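Long-range contacts in increased recombination centers protein 6 (Saccharomyces cerevisiae, PDB 3UC9), which acts as a clathrin coat accessory factor related to small G proteins and is also involved in gross chromosomal rearrangements and telomere healing: residues A[29-34]-A[101-106]; A[107-112]-A[137-142]; A[123-128]-A[157-162]. One frame throughout, in Å; residues are numbered along the deposited sequence.

Contact 1. Residues A[29-34]-A[101-106]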
ATOM      1  N   LYS A  29       3.288  10.485   2.713  1.00 14.15           N
ATOM      2  CA  LYS A  29       4.220   9.373   2.703  1.00 13.78           C
ATOM      3  C   LYS A  29       3.516   8.127   2.161  1.00 14.50           C
ATOM      4  O   LYS A  29       2.347   7.858   2.470  1.00 12.53           O
ATOM      5  CB  LYS A  29       4.793   9.104   4.094  1.00 15.00           C
ATOM      6  CG  LYS A  29       5.175  10.326   4.917  1.00 17.44           C
ATOM      7  CD  LYS A  29       6.068  11.311   4.187  1.00 18.21           C
ATOM      8  CE  LYS A  29       6.385  12.533   5.039  1.00 20.16           C
ATOM      9  NZ  LYS A  29       6.908  13.692   4.242  1.00 20.69           N
ATOM     10  N   ILE A  30       4.227   7.381   1.328  1.00 14.42           N
ATOM     11  CA  ILE A  30       3.779   6.057   0.919  1.00 13.24           C
ATOM     12  C   ILE A  30       4.847   5.054   1.343  1.00 14.19           C
ATOM     13  O   ILE A  30       6.011   5.172   0.961  1.00 13.74           O
ATOM     14  CB  ILE A  30       3.511   5.966  -0.590  1.00 14.90           C
ATOM     15  CG1 ILE A  30       2.298   6.827  -0.959  1.00 14.69           C
ATOM     16  CG2 ILE A  30       3.249   4.493  -1.001  1.00 13.40           C
ATOM     17  CD1 ILE A  30       1.947   6.783  -2.442  1.00 15.83           C
ATOM     18  N   LEU A  31       4.454   4.094   2.179  1.00 13.31           N
ATOM     19  CA  LEU A  31       5.353   3.044   2.643  1.00 15.97           C
ATOM     20  C   LEU A  31       5.137   1.798   1.790  1.00 16.47           C
ATOM     21  O   LEU A  31       4.007   1.344   1.617  1.00 17.56           O
ATOM     22  CB  LEU A  31       5.102   2.737   4.120  1.00 16.32           C
ATOM     23  CG  LEU A  31       5.941   1.718   4.902  1.00 20.62           C
ATOM     24  CD1 LEU A  31       7.280   1.441   4.279  1.00 27.96           C
ATOM     25  CD2 LEU A  31       6.129   2.249   6.324  1.00 29.83           C
ATOM     26  N   VAL A  32       6.228   1.265   1.248  1.00 15.87           N
ATOM     27  CA  VAL A  32       6.193  -0.007   0.540  1.00 15.25           C
ATOM     28  C   VAL A  32       7.045  -0.995   1.344  1.00 16.89           C
ATOM     29  O   VAL A  32       8.237  -0.785   1.538  1.00 17.48           O
ATOM     30  CB  VAL A  32       6.699   0.108  -0.899  1.00 16.00           C
ATOM     31  CG1 VAL A  32       6.529  -1.234  -1.619  1.00 17.63           C
ATOM     32  CG2 VAL A  32       5.957   1.236  -1.652  1.00 15.12           C
ATOM     33  N   LEU A  33       6.397  -2.051   1.819  1.00 15.27           N
ATOM     34  CA  LEU A  33       6.975  -3.028   2.729  1.00 17.18           C
ATOM     35  C   LEU A  33       6.895  -4.424   2.103  1.00 17.39           C
ATOM     36  O   LEU A  33       5.926  -4.741   1.404  1.00 18.38           O
ATOM     37  CB  LEU A  33       6.189  -3.017   4.041  1.00 17.91           C
ATOM     38  CG  LEU A  33       6.540  -4.037   5.131  1.00 20.96           C
ATOM     39  CD1 LEU A  33       7.869  -3.672   5.773  1.00 21.65           C
ATOM     40  CD2 LEU A  33       5.426  -4.149   6.186  1.00 23.15           C
ATOM     41  N   SER A  34       7.915  -5.245   2.347  1.00 16.80           N
ATOM     42  CA  SER A  34       7.836  -6.681   2.064  1.00 17.25           C
ATOM     43  C   SER A  34       8.524  -7.466   3.160  1.00 17.79           C
ATOM     44  O   SER A  34       9.410  -6.944   3.834  1.00 18.38           O
ATOM     45  CB  SER A  34       8.477  -7.010   0.718  1.00 19.40           C
ATOM     46  OG  SER A  34       9.882  -6.804   0.738  1.00 19.36           O
ATOM     47  N   ASN A 101       0.437   8.846  11.215  1.00 15.80           N
ATOM     48  CA  ASN A 101      -0.440   9.947  10.819  1.00 17.94           C
ATOM     49  C   ASN A 101      -0.037  10.670   9.519  1.00 16.35           C
ATOM     50  O   ASN A 101      -0.860  11.375   8.922  1.00 17.02           O
ATOM     51  CB  ASN A 101      -0.648  10.916  11.991  1.00 18.51           C
ATOM     52  CG  ASN A 101      -1.570  10.340  13.077  1.00 20.94           C
ATOM     53  OD1 ASN A 101      -1.424  10.656  14.268  1.00 28.48           O
ATOM     54  ND2 ASN A 101      -2.511   9.494  12.677  1.00 17.71           N
ATOM     55  N   VAL A 102       1.198  10.474   9.056  1.00 16.74           N
ATOM     56  CA  VAL A 102       1.619  11.070   7.780  1.00 15.83           C
ATOM     57  C   VAL A 102       1.571  10.090   6.603  1.00 15.29           C
ATOM     58  O   VAL A 102       1.883  10.467   5.473  1.00 14.42           O
ATOM     59  CB  VAL A 102       2.999  11.743   7.858  1.00 16.88           C
ATOM     60  CG1 VAL A 102       2.950  12.917   8.829  1.00 17.65           C
ATOM     61  CG2 VAL A 102       4.097  10.748   8.231  1.00 16.86           C
ATOM     62  N   MET A 103       1.100   8.865   6.844  1.00 14.22           N
ATOM     63  CA  MET A 103       0.968   7.874   5.777  1.00 14.51           C
ATOM     64  C   MET A 103      -0.265   8.108   4.889  1.00 13.23           C
ATOM     65  O   MET A 103      -1.411   7.955   5.324  1.00 13.83           O
ATOM     66  CB  MET A 103       0.898   6.456   6.367  1.00 15.78           C
ATOM     67  CG  MET A 103       2.066   6.097   7.275  1.00 18.41           C
ATOM     68  SD  MET A 103       3.691   6.405   6.532  1.00 30.38           S
ATOM     69  CE  MET A 103       3.501   5.536   5.058  1.00 17.55           C
ATOM     70  N   ALA A 104      -0.023   8.489   3.641  1.00 13.93           N
ATOM     71  CA  ALA A 104      -1.060   8.515   2.620  1.00 14.04           C
ATOM     72  C   ALA A 104      -1.492   7.080   2.313  1.00 14.26           C
ATOM     73  O   ALA A 104      -2.685   6.796   2.126  1.00 14.08           O
ATOM     74  CB  ALA A 104      -0.560   9.193   1.355  1.00 13.93           C
ATOM     75  N   GLY A 105      -0.520   6.174   2.247  1.00 13.43           N
ATOM     76  CA  GLY A 105      -0.829   4.775   2.005  1.00 11.93           C
ATOM     77  C   GLY A 105       0.279   3.831   2.424  1.00 13.39           C
ATOM     78  O   GLY A 105       1.430   4.238   2.607  1.00 12.59           O
ATOM     79  N   ILE A 106      -0.093   2.561   2.544  1.00 11.79           N
ATOM     80  CA  ILE A 106       0.820   1.482   2.884  1.00 12.61           C
ATOM     81  C   ILE A 106       0.581   0.386   1.881  1.00 12.41           C
ATOM     82  O   ILE A 106      -0.562   0.037   1.650  1.00 11.84           O
ATOM     83  CB  ILE A 106       0.532   0.899   4.277  1.00 14.04           C
ATOM     84  CG1 ILE A 106       0.526   2.001   5.349  1.00 21.91           C
ATOM     85  CG2 ILE A 106       1.589  -0.143   4.621  1.00 17.45           C
ATOM     86  CD1 ILE A 106       1.835   2.623   5.576  1.00 29.99           C
TER
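Met103 and Leu31 make the tightest fit of this strand pair. Bent at both chi2 and chi3 (-51° and -53°), the methionine chain folds back towards 29-34 and sets its methyl CE against Leu31, 3.4 Å from CB, closer than carbons usually sit. SD meanwhile lies against Lys29 CB at 3.8 Å, so one thioether fills the dip between Lys29 and Leu31. Ile106 CD1 comes to 3.6 Å of Leu31 CB, next to the methionine methyl, and the two terminal methyls together form the seat on which this CB rests. Trp87 and Phe91 of helix 84-91 also touch Leu31. The strands, 29-35 and 103-110, are parallel neighbours in a mixed Rossmann-fold sheet whose strand order, 2-3-1-4-5-6, is that of small G proteins, to which this protein is related; their register is broken by a beta bulge: Lys29 pairs with Met103 and Ile30 with Gly105, with Ala104 as the extra residue. At this bump Lys29 O serves two donors, Ala104 N at 2.7 Å and, weakly, Gly105 N at 3.3 Å. The turned backbone lets Ala104 CB tuck in beside Lys29 O, while on the face of Ile30 the missing side chain of Gly105 leaves the isoleucine opposite a smooth backbone. Lys29 N donates to Val102 O at 3.1 Å, and past the bulge Leu31 N donates to Gly105 O. At the outer end Lys29 CG passes slantwise over Val102 CG2, 3.5 Å away, before the chain leads off to carry NZ into a salt bridge with Asp75.

Contact 2. Residues A[107-112]-A[137-142]. Unlike the reference sequence in segment 137-142: Val137 (reference Ala).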
ATOM      1  N   ILE A 107       1.653  -0.121   1.271  1.00 13.36           N
ATOM      2  CA  ILE A 107       1.564  -1.212   0.298  1.00 13.79           C
ATOM      3  C   ILE A 107       2.446  -2.339   0.815  1.00 14.69           C
ATOM      4  O   ILE A 107       3.640  -2.148   1.033  1.00 16.38           O
ATOM      5  CB  ILE A 107       2.025  -0.783  -1.130  1.00 13.76           C
ATOM      6  CG1 ILE A 107       1.211   0.412  -1.628  1.00 15.13           C
ATOM      7  CG2 ILE A 107       1.878  -1.945  -2.111  1.00 14.43           C
ATOM      8  CD1 ILE A 107       1.699   1.021  -2.975  1.00 14.57           C
ATOM      9  N   LEU A 108       1.844  -3.506   1.029  1.00 15.00           N
ATOM     10  CA  LEU A 108       2.565  -4.677   1.479  1.00 15.46           C
ATOM     11  C   LEU A 108       2.674  -5.660   0.318  1.00 17.74           C
ATOM     12  O   LEU A 108       1.665  -6.000  -0.320  1.00 17.51           O
ATOM     13  CB  LEU A 108       1.848  -5.310   2.674  1.00 16.03           C
ATOM     14  CG  LEU A 108       2.378  -6.663   3.141  1.00 20.07           C
ATOM     15  CD1 LEU A 108       3.798  -6.528   3.671  1.00 22.03           C
ATOM     16  CD2 LEU A 108       1.458  -7.275   4.186  1.00 25.38           C
ATOM     17  N   ILE A 109       3.903  -6.082   0.033  1.00 17.84           N
ATOM     18  CA  ILE A 109       4.193  -7.048  -1.018  1.00 18.02           C
ATOM     19  C   ILE A 109       4.541  -8.369  -0.331  1.00 17.69           C
ATOM     20  O   ILE A 109       5.549  -8.452   0.352  1.00 17.34           O
ATOM     21  CB  ILE A 109       5.393  -6.605  -1.882  1.00 19.13           C
ATOM     22  CG1 ILE A 109       5.206  -5.181  -2.429  1.00 22.03           C
ATOM     23  CG2 ILE A 109       5.613  -7.587  -3.019  1.00 21.45           C
ATOM     24  CD1 ILE A 109       4.032  -5.029  -3.321  1.00 25.86           C
ATOM     25  N   THR A 110       3.720  -9.399  -0.518  1.00 17.46           N
ATOM     26  CA  THR A 110       3.937 -10.656   0.188  1.00 18.07           C
ATOM     27  C   THR A 110       3.251 -11.843  -0.472  1.00 18.38           C
ATOM     28  O   THR A 110       2.547 -11.704  -1.473  1.00 17.88           O
ATOM     29  CB  THR A 110       3.472 -10.565   1.674  1.00 17.78           C
ATOM     30  OG1 THR A 110       3.986 -11.682   2.418  1.00 17.32           O
ATOM     31  CG2 THR A 110       1.958 -10.540   1.769  1.00 20.14           C
ATOM     32  N   ASP A 111       3.506 -13.018   0.083  1.00 16.89           N
ATOM     33  CA  ASP A 111       2.786 -14.235  -0.286  1.00 18.56           C
ATOM     34  C   ASP A 111       1.707 -14.355   0.770  1.00 19.04           C
ATOM     35  O   ASP A 111       2.007 -14.695   1.894  1.00 20.87           O
ATOM     36  CB  ASP A 111       3.731 -15.439  -0.258  1.00 19.78           C
ATOM     37  CG  ASP A 111       3.015 -16.768  -0.436  1.00 23.30           C
ATOM     38  OD1 ASP A 111       1.769 -16.820  -0.386  1.00 27.93           O
ATOM     39  OD2 ASP A 111       3.713 -17.777  -0.628  1.00 23.57           O
ATOM     40  N   ILE A 112       0.458 -14.046   0.423  1.00 18.76           N
ATOM     41  CA  ILE A 112      -0.581 -13.948   1.450  1.00 19.58           C
ATOM     42  C   ILE A 112      -0.982 -15.295   2.051  1.00 21.91           C
ATOM     43  O   ILE A 112      -1.543 -15.334   3.144  1.00 22.57           O
ATOM     44  CB  ILE A 112      -1.852 -13.178   0.973  1.00 18.81           C
ATOM     45  CG1 ILE A 112      -2.625 -13.967  -0.085  1.00 22.08           C
ATOM     46  CG2 ILE A 112      -1.475 -11.799   0.468  1.00 18.63           C
ATOM     47  CD1 ILE A 112      -3.963 -13.347  -0.435  1.00 23.13           C
ATOM     48  N   VAL A 137      -0.544  -6.678  -1.662  1.00 16.13           N
ATOM     49  CA  VAL A 137      -0.194  -7.184  -2.975  1.00 16.73           C
ATOM     50  C   VAL A 137       0.285  -8.614  -2.830  1.00 16.68           C
ATOM     51  O   VAL A 137       1.316  -8.870  -2.220  1.00 18.35           O
ATOM     52  CB  VAL A 137       0.892  -6.321  -3.630  1.00 16.20           C
ATOM     53  CG1 VAL A 137       1.280  -6.902  -4.989  1.00 19.30           C
ATOM     54  CG2 VAL A 137       0.428  -4.875  -3.769  1.00 17.59           C
ATOM     55  N   ASN A 138      -0.484  -9.552  -3.368  1.00 17.43           N
ATOM     56  CA  ASN A 138      -0.102 -10.944  -3.359  1.00 18.53           C
ATOM     57  C   ASN A 138       0.727 -11.344  -4.575  1.00 18.71           C
ATOM     58  O   ASN A 138       0.294 -11.156  -5.716  1.00 21.91           O
ATOM     59  CB  ASN A 138      -1.325 -11.843  -3.321  1.00 18.43           C
ATOM     60  CG  ASN A 138      -0.951 -13.305  -3.435  1.00 17.24           C
ATOM     61  OD1 ASN A 138      -0.222 -13.832  -2.590  1.00 19.50           O
ATOM     62  ND2 ASN A 138      -1.402 -13.956  -4.509  1.00 18.93           N
ATOM     63  N   VAL A 139       1.881 -11.951  -4.318  1.00 20.08           N
ATOM     64  CA  VAL A 139       2.777 -12.409  -5.375  1.00 22.24           C
ATOM     65  C   VAL A 139       2.733 -13.934  -5.566  1.00 24.17           C
ATOM     66  O   VAL A 139       3.352 -14.447  -6.495  1.00 27.38           O
ATOM     67  CB  VAL A 139       4.236 -11.965  -5.125  1.00 23.07           C
ATOM     68  CG1 VAL A 139       4.323 -10.452  -5.039  1.00 21.53           C
ATOM     69  CG2 VAL A 139       4.811 -12.629  -3.872  1.00 23.33           C
ATOM     70  N   ASN A 140       2.002 -14.647  -4.706  1.00 24.42           N
ATOM     71  CA  ASN A 140       1.785 -16.093  -4.863  1.00 27.08           C
ATOM     72  C   ASN A 140       0.866 -16.386  -6.055  1.00 29.81           C
ATOM     73  O   ASN A 140      -0.341 -16.141  -6.001  1.00 29.62           O
ATOM     74  CB  ASN A 140       1.204 -16.711  -3.577  1.00 26.74           C
ATOM     75  CG  ASN A 140       1.120 -18.250  -3.630  1.00 29.97           C
ATOM     76  OD1 ASN A 140       1.135 -18.845  -4.705  1.00 29.18           O
ATOM     77  ND2 ASN A 140       1.028 -18.889  -2.458  1.00 25.47           N
ATOM     78  N   GLU A 141       1.444 -16.947  -7.113  1.00 32.73           N
ATOM     79  CA  GLU A 141       0.737 -17.106  -8.385  1.00 35.45           C
ATOM     80  C   GLU A 141      -0.348 -18.192  -8.366  1.00 36.31           C
ATOM     81  O   GLU A 141      -1.134 -18.293  -9.311  1.00 36.37           O
ATOM     82  CB  GLU A 141       1.749 -17.357  -9.515  1.00 37.24           C
ATOM     83  CG  GLU A 141       2.820 -16.253  -9.605  1.00 40.03           C
ATOM     84  CD  GLU A 141       3.561 -16.211 -10.935  1.00 47.07           C
ATOM     85  OE1 GLU A 141       3.450 -17.178 -11.717  1.00 50.58           O
ATOM     86  OE2 GLU A 141       4.256 -15.197 -11.196  1.00 48.37           O
ATOM     87  N   GLU A 142      -0.405 -18.987  -7.296  1.00 36.54           N
ATOM     88  CA  GLU A 142      -1.439 -20.019  -7.147  1.00 38.43           C
ATOM     89  C   GLU A 142      -2.771 -19.462  -6.633  1.00 36.74           C
ATOM     90  O   GLU A 142      -3.788 -20.156  -6.682  1.00 36.89           O
ATOM     91  CB  GLU A 142      -0.956 -21.135  -6.211  1.00 39.69           C
ATOM     92  CG  GLU A 142      -1.686 -22.475  -6.395  1.00 47.30           C
ATOM     93  CD  GLU A 142      -1.310 -23.508  -5.339  1.00 53.92           C
ATOM     94  OE1 GLU A 142      -0.097 -23.702  -5.088  1.00 57.03           O
ATOM     95  OE2 GLU A 142      -2.230 -24.133  -4.761  1.00 58.38           O
TER
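Ile109 and Thr110 pair with Val137 and Asn138 in parallel through a ladder of backbone hydrogen bonds. Val137 N donates to Leu108 O at 2.7 Å, Val137 O receives Thr110 N, and Val139 N closes the series on Thr110 O. The first two bonds are nearly straight, whereas the last donor is tilted out of the carbonyl plane, as the second segment is by then leaving the sheet. Apolar contacts gather on the face of Ile109 and Val137. These two side chains lie alongside each other, pointing the same way, with Ile109 CD1 tight against Val137 CB at 3.4 Å; Ile107 CG2 comes to 3.7 Å of Val137 CG2, and Ile109 CG2 meets Val139 CG1 across a right angle. Phe45 of helix 39-50 packs on both isoleucines. The two strands are the ends of a beta-alpha-beta unit, strand 103-110 leading through helices 112-115 and 121-127 to the parallel strand 133-138. By strand order the latter corresponds to the strand that leads to the guanine-binding NKxD motif in small G proteins. Polar side chains tie the two strand ends together. Asn138 OD1 takes Ile112 N at 3.1 Å, at the start of the helix, and also weakly takes Asn140 N, while its ND2 reaches Asn140 O and Asn167. Asn140 ND2 donates to Asp111 OD1 at 3.0 Å from above the carboxylate, whose plane stands 84° from that of the amide. Asp111 is the N-cap of the helix that follows, and the same OD1 weakly accepts Arg113 N and Gln114 N. Asn140 OD1 receives Glu142 N at 3.0 Å, forming an Asx turn.

Contact 3. Residues A[123-128]-A[157-162]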
ATOM      1  N   GLN A 123      -6.307  -5.172  13.895  1.00 19.35           N
ATOM      2  CA  GLN A 123      -5.490  -4.419  14.835  1.00 19.31           C
ATOM      3  C   GLN A 123      -4.645  -3.335  14.148  1.00 18.03           C
ATOM      4  O   GLN A 123      -4.459  -2.253  14.695  1.00 18.88           O
ATOM      5  CB  GLN A 123      -4.573  -5.371  15.583  1.00 19.67           C
ATOM      6  CG  GLN A 123      -5.298  -6.253  16.547  1.00 22.19           C
ATOM      7  CD  GLN A 123      -4.362  -7.240  17.187  1.00 23.31           C
ATOM      8  OE1 GLN A 123      -3.856  -7.002  18.282  1.00 22.54           O
ATOM      9  NE2 GLN A 123      -4.093  -8.345  16.490  1.00 21.57           N
ATOM     10  N   PHE A 124      -4.123  -3.645  12.967  1.00 17.30           N
ATOM     11  CA  PHE A 124      -3.378  -2.672  12.184  1.00 18.04           C
ATOM     12  C   PHE A 124      -4.251  -1.465  11.841  1.00 17.87           C
ATOM     13  O   PHE A 124      -3.831  -0.313  12.009  1.00 17.53           O
ATOM     14  CB  PHE A 124      -2.868  -3.309  10.897  1.00 17.35           C
ATOM     15  CG  PHE A 124      -1.998  -2.396  10.068  1.00 18.90           C
ATOM     16  CD1 PHE A 124      -0.659  -2.216  10.379  1.00 23.73           C
ATOM     17  CD2 PHE A 124      -2.519  -1.715   8.981  1.00 22.37           C
ATOM     18  CE1 PHE A 124       0.143  -1.374   9.617  1.00 22.55           C
ATOM     19  CE2 PHE A 124      -1.725  -0.878   8.216  1.00 23.98           C
ATOM     20  CZ  PHE A 124      -0.394  -0.704   8.537  1.00 21.25           C
ATOM     21  N   MET A 125      -5.456  -1.735  11.346  1.00 16.95           N
ATOM     22  CA  MET A 125      -6.353  -0.662  10.915  1.00 17.80           C
ATOM     23  C   MET A 125      -6.829   0.196  12.085  1.00 19.37           C
ATOM     24  O   MET A 125      -6.957   1.402  11.946  1.00 18.39           O
ATOM     25  CB  MET A 125      -7.544  -1.230  10.141  1.00 17.88           C
ATOM     26  CG  MET A 125      -7.173  -1.918   8.850  1.00 18.28           C
ATOM     27  SD  MET A 125      -6.078  -1.016   7.744  1.00 21.39           S
ATOM     28  CE  MET A 125      -7.016   0.496   7.560  1.00 21.56           C
ATOM     29  N   ILE A 126      -7.077  -0.411  13.245  1.00 19.86           N
ATOM     30  CA  ILE A 126      -7.417   0.371  14.437  1.00 22.13           C
ATOM     31  C   ILE A 126      -6.370   1.462  14.716  1.00 22.65           C
ATOM     32  O   ILE A 126      -6.721   2.586  15.098  1.00 23.15           O
ATOM     33  CB  ILE A 126      -7.582  -0.525  15.702  1.00 24.63           C
ATOM     34  CG1 ILE A 126      -8.763  -1.494  15.558  1.00 27.20           C
ATOM     35  CG2 ILE A 126      -7.765   0.322  16.954  1.00 26.77           C
ATOM     36  CD1 ILE A 126     -10.039  -0.866  15.075  1.00 33.05           C
ATOM     37  N   ALA A 127      -5.097   1.132  14.525  1.00 20.23           N
ATOM     38  CA  ALA A 127      -3.994   2.051  14.806  1.00 20.65           C
ATOM     39  C   ALA A 127      -3.751   3.042  13.664  1.00 19.16           C
ATOM     40  O   ALA A 127      -3.180   4.106  13.890  1.00 20.62           O
ATOM     41  CB  ALA A 127      -2.696   1.260  15.105  1.00 19.84           C
ATOM     42  N   ALA A 128      -4.152   2.684  12.445  1.00 17.63           N
ATOM     43  CA  ALA A 128      -3.879   3.516  11.264  1.00 16.92           C
ATOM     44  C   ALA A 128      -4.698   4.806  11.306  1.00 16.92           C
ATOM     45  O   ALA A 128      -5.790   4.860  11.887  1.00 16.96           O
ATOM     46  CB  ALA A 128      -4.189   2.758   9.957  1.00 16.42           C
ATOM     47  N   ASN A 157     -14.916  -2.580   2.822  1.00 30.26           N
ATOM     48  CA  ASN A 157     -15.811  -1.622   3.482  1.00 31.72           C
ATOM     49  C   ASN A 157     -15.799  -1.738   5.011  1.00 29.85           C
ATOM     50  O   ASN A 157     -16.695  -1.219   5.683  1.00 32.76           O
ATOM     51  CB  ASN A 157     -17.235  -1.769   2.929  1.00 34.23           C
ATOM     52  CG  ASN A 157     -17.623  -3.216   2.693  1.00 39.24           C
ATOM     53  OD1 ASN A 157     -17.354  -4.090   3.526  1.00 42.92           O
ATOM     54  ND2 ASN A 157     -18.247  -3.482   1.546  1.00 43.46           N
ATOM     55  N   ALA A 158     -14.771  -2.389   5.552  1.00 26.53           N
ATOM     56  CA  ALA A 158     -14.653  -2.628   6.994  1.00 25.61           C
ATOM     57  C   ALA A 158     -14.278  -1.363   7.771  1.00 25.13           C
ATOM     58  O   ALA A 158     -14.619  -1.229   8.957  1.00 25.49           O
ATOM     59  CB  ALA A 158     -13.623  -3.741   7.262  1.00 25.40           C
ATOM     60  N   PHE A 159     -13.588  -0.441   7.100  1.00 22.40           N
ATOM     61  CA  PHE A 159     -13.091   0.783   7.722  1.00 21.17           C
ATOM     62  C   PHE A 159     -13.312   1.996   6.810  1.00 20.43           C
ATOM     63  O   PHE A 159     -13.656   1.863   5.632  1.00 19.49           O
ATOM     64  CB  PHE A 159     -11.591   0.648   8.042  1.00 21.02           C
ATOM     65  CG  PHE A 159     -11.286  -0.263   9.207  1.00 23.28           C
ATOM     66  CD1 PHE A 159     -11.179   0.246  10.495  1.00 25.28           C
ATOM     67  CD2 PHE A 159     -11.085  -1.618   9.007  1.00 22.58           C
ATOM     68  CE1 PHE A 159     -10.892  -0.579  11.565  1.00 29.27           C
ATOM     69  CE2 PHE A 159     -10.801  -2.456  10.077  1.00 27.60           C
ATOM     70  CZ  PHE A 159     -10.707  -1.933  11.356  1.00 27.69           C
ATOM     71  N   THR A 160     -13.107   3.191   7.355  1.00 18.99           N
ATOM     72  CA  THR A 160     -13.083   4.399   6.526  1.00 18.66           C
ATOM     73  C   THR A 160     -12.068   4.235   5.379  1.00 17.20           C
ATOM     74  O   THR A 160     -12.283   4.713   4.258  1.00 16.89           O
ATOM     75  CB  THR A 160     -12.683   5.645   7.358  1.00 18.47           C
ATOM     76  OG1 THR A 160     -11.490   5.354   8.092  1.00 17.76           O
ATOM     77  CG2 THR A 160     -13.790   6.052   8.334  1.00 21.51           C
ATOM     78  N   ASN A 161     -10.954   3.571   5.678  1.00 14.95           N
ATOM     79  CA  ASN A 161      -9.836   3.415   4.744  1.00 15.21           C
ATOM     80  C   ASN A 161     -10.177   2.604   3.509  1.00 14.85           C
ATOM     81  O   ASN A 161     -10.988   1.676   3.575  1.00 13.40           O
ATOM     82  CB  ASN A 161      -8.684   2.687   5.437  1.00 14.77           C
ATOM     83  CG  ASN A 161      -8.339   3.272   6.772  1.00 16.25           C
ATOM     84  OD1 ASN A 161      -9.084   3.129   7.749  1.00 16.94           O
ATOM     85  ND2 ASN A 161      -7.198   3.913   6.842  1.00 14.02           N
ATOM     86  N   VAL A 162      -9.552   2.952   2.386  1.00 14.18           N
ATOM     87  CA  VAL A 162      -9.551   2.090   1.215  1.00 14.58           C
ATOM     88  C   VAL A 162      -8.595   0.945   1.524  1.00 15.03           C
ATOM     89  O   VAL A 162      -7.412   1.171   1.802  1.00 15.80           O
ATOM     90  CB  VAL A 162      -9.094   2.847  -0.046  1.00 13.88           C
ATOM     91  CG1 VAL A 162      -8.914   1.880  -1.232  1.00 14.28           C
ATOM     92  CG2 VAL A 162     -10.091   3.968  -0.376  1.00 16.28           C
TER
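Met125 meets Phe159 and Asn161 where helix 121-127 packs on the loop between helix 145-155 and strand 163-167, the last strand of the Rossmann-like sheet. Its CB sits over the centre of the Phe159 ring, 3.5 Å from the centroid and 13° off the ring normal, a CH-pi contact. CG, anti to the carbonyl carbon (chi1 -64°), slides out across the same face towards the CD2–CE2 side and stays 3.9 Å from CE2. From there the chain bends twice: SD lies at the edge of the Phe124 ring, in its plane, while CE turns towards the amide of Asn161. The modelled closeness of that methyl to the amide carbon is doubtful, so little can rest on its exact position. The amide itself is well satisfied: Asn161 ND2 donates to the carbonyl oxygens of His129 and Thr132, and OD1 accepts from Arg130 NH2, which also holds Met125 O. One guanidinium nitrogen thereby joins the helix to the loop. One residue further along the helix, the side chain of Ile126 crosses that of Phe159 at about a right angle and sets CD1 at the ring edge, near its plane, 3.6 Å from Phe159 CE1.

Contacts 1 and 2 are successive joints on one strand, 103-110, which pairs with 29-35 on one side and with 133-138 on the other; their centres lie about 17 Å apart. They touch directly, Leu31 O standing 2.8 Å from Ile107 N and Leu33 O 2.8 Å from Ile109 N, both probable hydrogen bonds. Contact 3 lies off the sheet, its centre about 14 Å from that of contact 1, and meets it through Phe124 CZ, 4.3 Å from Ile106 CG1. From contact 2 it is separate, nearest atoms about 8 Å apart, yet the two alternate along the chain: helix 121-127 belongs to the connection that contact 2 spans.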